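Local coordinates for MstE (Scytonema sp. PCC 10023, PDB 6SBF), which is a single-domain class II terpene cyclase that assembles complex isoprenoid scaffolds, probably by cyclising a linear prenyl precursor of the merosterols, at residues V32-W45 with H76-L88. The protein carries 1 engineered substitution. Residues are numbered along the deposited sequence; the frame is centred on the assembly and turned at random. Where two conformers were deposited one is given.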
# COMPACT_ATOMS: atom_id res chain seq x y z
N VAL A 32 0.79 -14.67 -9.75
CA VAL A 32 1.56 -13.91 -10.75
C VAL A 32 0.88 -14.08 -12.13
O VAL A 32 0.78 -13.08 -12.88
CB VAL A 32 3.00 -14.40 -10.76
CG1 VAL A 32 3.75 -13.92 -11.99
CG2 VAL A 32 3.71 -14.00 -9.47
N ALA A 33 0.46 -15.30 -12.47
CA ALA A 33 -0.20 -15.47 -13.79
C ALA A 33 -1.48 -14.61 -13.85
O ALA A 33 -1.78 -13.94 -14.87
CB ALA A 33 -0.54 -16.93 -14.04
N PHE A 34 -2.28 -14.62 -12.78
CA PHE A 34 -3.51 -13.77 -12.73
C PHE A 34 -3.14 -12.32 -12.96
O PHE A 34 -3.75 -11.62 -13.79
CB PHE A 34 -4.21 -13.94 -11.38
CG PHE A 34 -5.31 -12.93 -11.13
CD1 PHE A 34 -6.58 -13.14 -11.63
CD2 PHE A 34 -5.04 -11.76 -10.46
CE1 PHE A 34 -7.56 -12.17 -11.45
CE2 PHE A 34 -6.03 -10.80 -10.28
CZ PHE A 34 -7.27 -11.00 -10.82
N LEU A 35 -2.10 -11.84 -12.26
CA LEU A 35 -1.75 -10.42 -12.35
C LEU A 35 -1.25 -10.10 -13.76
O LEU A 35 -1.59 -9.02 -14.27
CB LEU A 35 -0.74 -10.06 -11.29
CG LEU A 35 -1.26 -10.02 -9.87
CD1 LEU A 35 -0.15 -9.94 -8.86
CD2 LEU A 35 -2.17 -8.84 -9.64
N LEU A 36 -0.40 -10.93 -14.36
CA LEU A 36 0.13 -10.58 -15.70
C LEU A 36 -1.01 -10.59 -16.72
O LEU A 36 -1.04 -9.69 -17.60
CB LEU A 36 1.26 -11.51 -16.11
CG LEU A 36 2.51 -11.39 -15.24
CD1 LEU A 36 3.49 -12.48 -15.61
CD2 LEU A 36 3.13 -10.03 -15.39
N GLU A 37 -1.92 -11.56 -16.61
CA GLU A 37 -3.08 -11.62 -17.55
C GLU A 37 -4.02 -10.43 -17.38
O GLU A 37 -4.71 -10.05 -18.33
CB GLU A 37 -3.81 -12.95 -17.40
CG GLU A 37 -5.01 -13.11 -18.30
CD GLU A 37 -4.76 -12.97 -19.78
OE1 GLU A 37 -5.70 -12.55 -20.49
OE2 GLU A 37 -3.64 -13.29 -20.21
N ALA A 38 -4.06 -9.85 -16.19
CA ALA A 38 -5.05 -8.81 -15.82
C ALA A 38 -4.67 -7.44 -16.36
O ALA A 38 -5.49 -6.52 -16.27
CB ALA A 38 -5.24 -8.77 -14.31
N ARG A 39 -3.49 -7.25 -16.95
CA ARG A 39 -3.09 -5.97 -17.57
C ARG A 39 -4.02 -5.67 -18.77
O ARG A 39 -4.48 -6.63 -19.45
CB ARG A 39 -1.62 -6.06 -18.01
CG ARG A 39 -0.68 -6.17 -16.84
CD ARG A 39 0.75 -6.37 -17.26
NE ARG A 39 0.96 -7.66 -17.88
CZ ARG A 39 2.06 -8.03 -18.50
NH1 ARG A 39 2.07 -9.23 -19.06
NH2 ARG A 39 3.11 -7.23 -18.48
N ASN A 40 -4.20 -4.38 -19.03
CA ASN A 40 -5.05 -3.95 -20.16
C ASN A 40 -4.25 -3.92 -21.48
O ASN A 40 -3.13 -4.38 -21.50
CB ASN A 40 -5.75 -2.63 -19.81
CG ASN A 40 -4.87 -1.40 -19.79
OD1 ASN A 40 -3.71 -1.45 -20.22
ND2 ASN A 40 -5.38 -0.30 -19.20
N LEU A 41 -4.85 -3.40 -22.55
CA LEU A 41 -4.29 -3.44 -23.93
C LEU A 41 -2.86 -2.91 -23.95
O LEU A 41 -1.96 -3.53 -24.53
CB LEU A 41 -5.16 -2.59 -24.90
CG LEU A 41 -6.66 -2.88 -25.00
CD1 LEU A 41 -7.46 -1.69 -25.58
CD2 LEU A 41 -6.86 -4.13 -25.86
N GLU A 42 -2.66 -1.71 -23.36
CA GLU A 42 -1.35 -1.00 -23.38
C GLU A 42 -0.42 -1.68 -22.36
O GLU A 42 0.78 -1.51 -22.48
CB GLU A 42 -1.45 0.49 -23.02
CG GLU A 42 -1.75 1.42 -24.19
CD GLU A 42 -0.62 1.78 -25.15
OE1 GLU A 42 0.55 1.89 -24.71
OE2 GLU A 42 -0.93 1.98 -26.35
N GLY A 43 -0.98 -2.36 -21.35
CA GLY A 43 -0.15 -3.06 -20.37
C GLY A 43 -0.31 -2.55 -18.93
O GLY A 43 0.39 -3.05 -18.07
N TRP A 44 -1.18 -1.58 -18.69
CA TRP A 44 -1.38 -1.08 -17.31
C TRP A 44 -2.08 -2.11 -16.44
O TRP A 44 -2.99 -2.79 -16.90
CB TRP A 44 -2.25 0.18 -17.35
CG TRP A 44 -1.65 1.38 -18.02
CD1 TRP A 44 -1.89 1.82 -19.29
CD2 TRP A 44 -0.74 2.32 -17.45
NE1 TRP A 44 -1.19 2.96 -19.54
CE2 TRP A 44 -0.47 3.30 -18.43
CE3 TRP A 44 -0.07 2.39 -16.23
CZ2 TRP A 44 0.39 4.36 -18.19
CZ3 TRP A 44 0.78 3.45 -16.00
CH2 TRP A 44 1.01 4.42 -16.97
N TRP A 45 -1.76 -2.09 -15.14
CA TRP A 45 -2.68 -2.58 -14.11
C TRP A 45 -3.64 -1.47 -13.68
O TRP A 45 -3.20 -0.35 -13.45
CB TRP A 45 -1.87 -3.05 -12.90
CG TRP A 45 -1.14 -4.33 -13.12
CD1 TRP A 45 -1.67 -5.56 -13.29
CD2 TRP A 45 0.29 -4.53 -13.13
NE1 TRP A 45 -0.69 -6.51 -13.48
CE2 TRP A 45 0.51 -5.90 -13.36
CE3 TRP A 45 1.40 -3.69 -12.95
CZ2 TRP A 45 1.81 -6.41 -13.48
CZ3 TRP A 45 2.70 -4.19 -13.07
CH2 TRP A 45 2.88 -5.56 -13.29
N HIS A 76 10.57 -12.93 -16.43
CA HIS A 76 9.37 -12.38 -17.11
C HIS A 76 8.64 -11.35 -16.24
O HIS A 76 8.01 -10.43 -16.77
CB HIS A 76 8.48 -13.49 -17.61
CG HIS A 76 7.74 -14.22 -16.57
ND1 HIS A 76 8.38 -15.07 -15.66
CD2 HIS A 76 6.42 -14.31 -16.33
CE1 HIS A 76 7.43 -15.61 -14.89
NE2 HIS A 76 6.26 -15.18 -15.30
N VAL A 77 8.77 -11.49 -14.92
CA VAL A 77 8.20 -10.44 -14.04
C VAL A 77 9.04 -9.20 -14.12
O VAL A 77 8.55 -8.09 -14.22
CB VAL A 77 8.05 -10.97 -12.61
CG1 VAL A 77 7.58 -9.87 -11.70
CG2 VAL A 77 7.08 -12.13 -12.58
N HIS A 78 10.38 -9.34 -14.13
CA HIS A 78 11.25 -8.15 -14.30
C HIS A 78 10.92 -7.43 -15.60
O HIS A 78 10.87 -6.21 -15.63
CB HIS A 78 12.75 -8.49 -14.19
CG HIS A 78 13.58 -7.27 -14.04
ND1 HIS A 78 13.59 -6.53 -12.89
CD2 HIS A 78 14.41 -6.64 -14.93
CE1 HIS A 78 14.35 -5.47 -13.09
NE2 HIS A 78 14.90 -5.51 -14.34
N GLU A 79 10.65 -8.20 -16.66
CA GLU A 79 10.26 -7.57 -17.97
C GLU A 79 8.95 -6.81 -17.83
O GLU A 79 8.82 -5.71 -18.38
CB GLU A 79 10.16 -8.64 -19.04
CG GLU A 79 11.48 -9.23 -19.47
CD GLU A 79 11.38 -10.46 -20.35
OE1 GLU A 79 10.32 -11.03 -20.53
OE2 GLU A 79 12.48 -10.85 -20.86
N ALA A 80 8.00 -7.38 -17.09
CA ALA A 80 6.72 -6.67 -16.84
C ALA A 80 6.96 -5.37 -16.09
O ALA A 80 6.32 -4.36 -16.37
CB ALA A 80 5.78 -7.57 -16.11
N LEU A 81 7.87 -5.38 -15.13
CA LEU A 81 8.20 -4.17 -14.38
C LEU A 81 8.90 -3.13 -15.23
O LEU A 81 8.61 -1.92 -15.16
CB LEU A 81 9.02 -4.49 -13.15
CG LEU A 81 8.25 -4.92 -11.91
CD1 LEU A 81 7.06 -5.80 -12.15
CD2 LEU A 81 9.16 -5.40 -10.83
N MET A 82 9.78 -3.57 -16.13
CA MET A 82 10.44 -2.65 -17.09
C MET A 82 9.36 -2.00 -17.98
O MET A 82 9.42 -0.80 -18.22
CB MET A 82 11.44 -3.46 -17.91
CG MET A 82 12.63 -3.90 -17.11
SD MET A 82 13.78 -2.54 -17.03
CE MET A 82 14.67 -2.87 -18.56
N GLN A 83 8.38 -2.79 -18.43
CA GLN A 83 7.29 -2.26 -19.27
C GLN A 83 6.45 -1.26 -18.46
O GLN A 83 6.06 -0.21 -18.97
CB GLN A 83 6.41 -3.37 -19.83
CG GLN A 83 5.11 -2.78 -20.47
CD GLN A 83 4.23 -3.80 -21.15
OE1 GLN A 83 4.32 -4.01 -22.36
NE2 GLN A 83 3.37 -4.46 -20.38
N ALA A 84 6.16 -1.58 -17.21
CA ALA A 84 5.38 -0.67 -16.35
C ALA A 84 6.11 0.67 -16.20
O ALA A 84 5.46 1.73 -16.24
CB ALA A 84 5.14 -1.31 -15.00
N TRP A 85 7.44 0.63 -16.03
CA TRP A 85 8.18 1.89 -15.91
C TRP A 85 8.14 2.65 -17.23
O TRP A 85 8.02 3.88 -17.22
CB TRP A 85 9.64 1.58 -15.48
CG TRP A 85 10.54 2.75 -15.45
CD1 TRP A 85 11.66 2.95 -16.20
CD2 TRP A 85 10.40 3.94 -14.64
NE1 TRP A 85 12.19 4.16 -15.94
CE2 TRP A 85 11.47 4.81 -14.97
CE3 TRP A 85 9.48 4.37 -13.67
CZ2 TRP A 85 11.64 6.05 -14.38
CZ3 TRP A 85 9.68 5.59 -13.09
CH2 TRP A 85 10.71 6.43 -13.45
N GLU A 86 8.24 1.95 -18.35
CA GLU A 86 8.13 2.65 -19.65
C GLU A 86 6.75 3.31 -19.79
O GLU A 86 6.68 4.46 -20.28
CB GLU A 86 8.37 1.66 -20.80
CG GLU A 86 9.82 1.22 -20.90
CD GLU A 86 10.90 2.28 -21.13
OE1 GLU A 86 10.62 3.27 -21.85
OE2 GLU A 86 12.02 2.12 -20.58
N LEU A 87 5.68 2.64 -19.33
CA LEU A 87 4.33 3.27 -19.34
C LEU A 87 4.31 4.53 -18.47
O LEU A 87 3.78 5.56 -18.90
CB LEU A 87 3.28 2.26 -18.87
CG LEU A 87 3.05 1.11 -19.87
CD1 LEU A 87 2.11 0.07 -19.26
CD2 LEU A 87 2.48 1.60 -21.17
N LEU A 88 4.89 4.44 -17.28
CA LEU A 88 4.96 5.59 -16.39
C LEU A 88 5.72 6.75 -17.02
O LEU A 88 5.34 7.93 -16.89
CB LEU A 88 5.50 5.17 -15.03
CG LEU A 88 4.52 4.37 -14.18
CD1 LEU A 88 5.23 3.67 -13.08
CD2 LEU A 88 3.38 5.19 -13.66
O HOH W 1 3.73 -4.56 -17.48
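One water holds Arg39 and Gln83 together: its oxygen accepts from Arg39 NH2 and from Gln83 NE2, each at 2.9 Å, and donates to Ala80 O. A water can thus join two donors that cannot bond to each other, here from the guanidinium's edge, in its plane. Arg39 is also anchored from its own side, since NE gives a nearly straight bond (172°) to a lone pair of Leu36 O at 2.9 Å, while Leu36 CD2 lies over the guanidinium face and also meets Ala80 CB. Toward the start of the segments Val32 CG1 and Val77 CG2 make an apolar contact tip to tip, and Leu36 CD1 rests in van der Waals contact on His76 CD2.

Farther along, Asn40 OD1 accepts from Gly43 N, the bond of an Asx motif, and also from Trp44 N, while Asn40 N bonds to Trp44 O; together these hold the turn. Gly43 suits its place, because a CB there would run into Gln83 NE2 and its own preceding carbonyl. Leu87 packs against both Gly43 and Trp44: CD1 lies on Gly43 C, and CB 3.7 Å from the centroid of the six-membered ring, a CH-pi contact over the face. Trp44 sets out away from segment 76-88, but with CG beside the backbone N (chi1 -66°) its indole ends against that helix, and Leu88 CD2 meets its edge 3.9 Å from CZ3. An alanine in place of Trp44 would remove this plate and would probably open a gap beside Leu87 and Leu88.

In this alpha6-alpha6 barrel, segments 32-37 and 76-88, parts of helices 18-37 and 75-90, run in roughly the same direction, 30° apart; helix 59-69 touches Trp44, Trp45 and Ala84, helix 109-121 backs Leu81 and Leu88, and helix 350-363 meets Leu35 and Trp45.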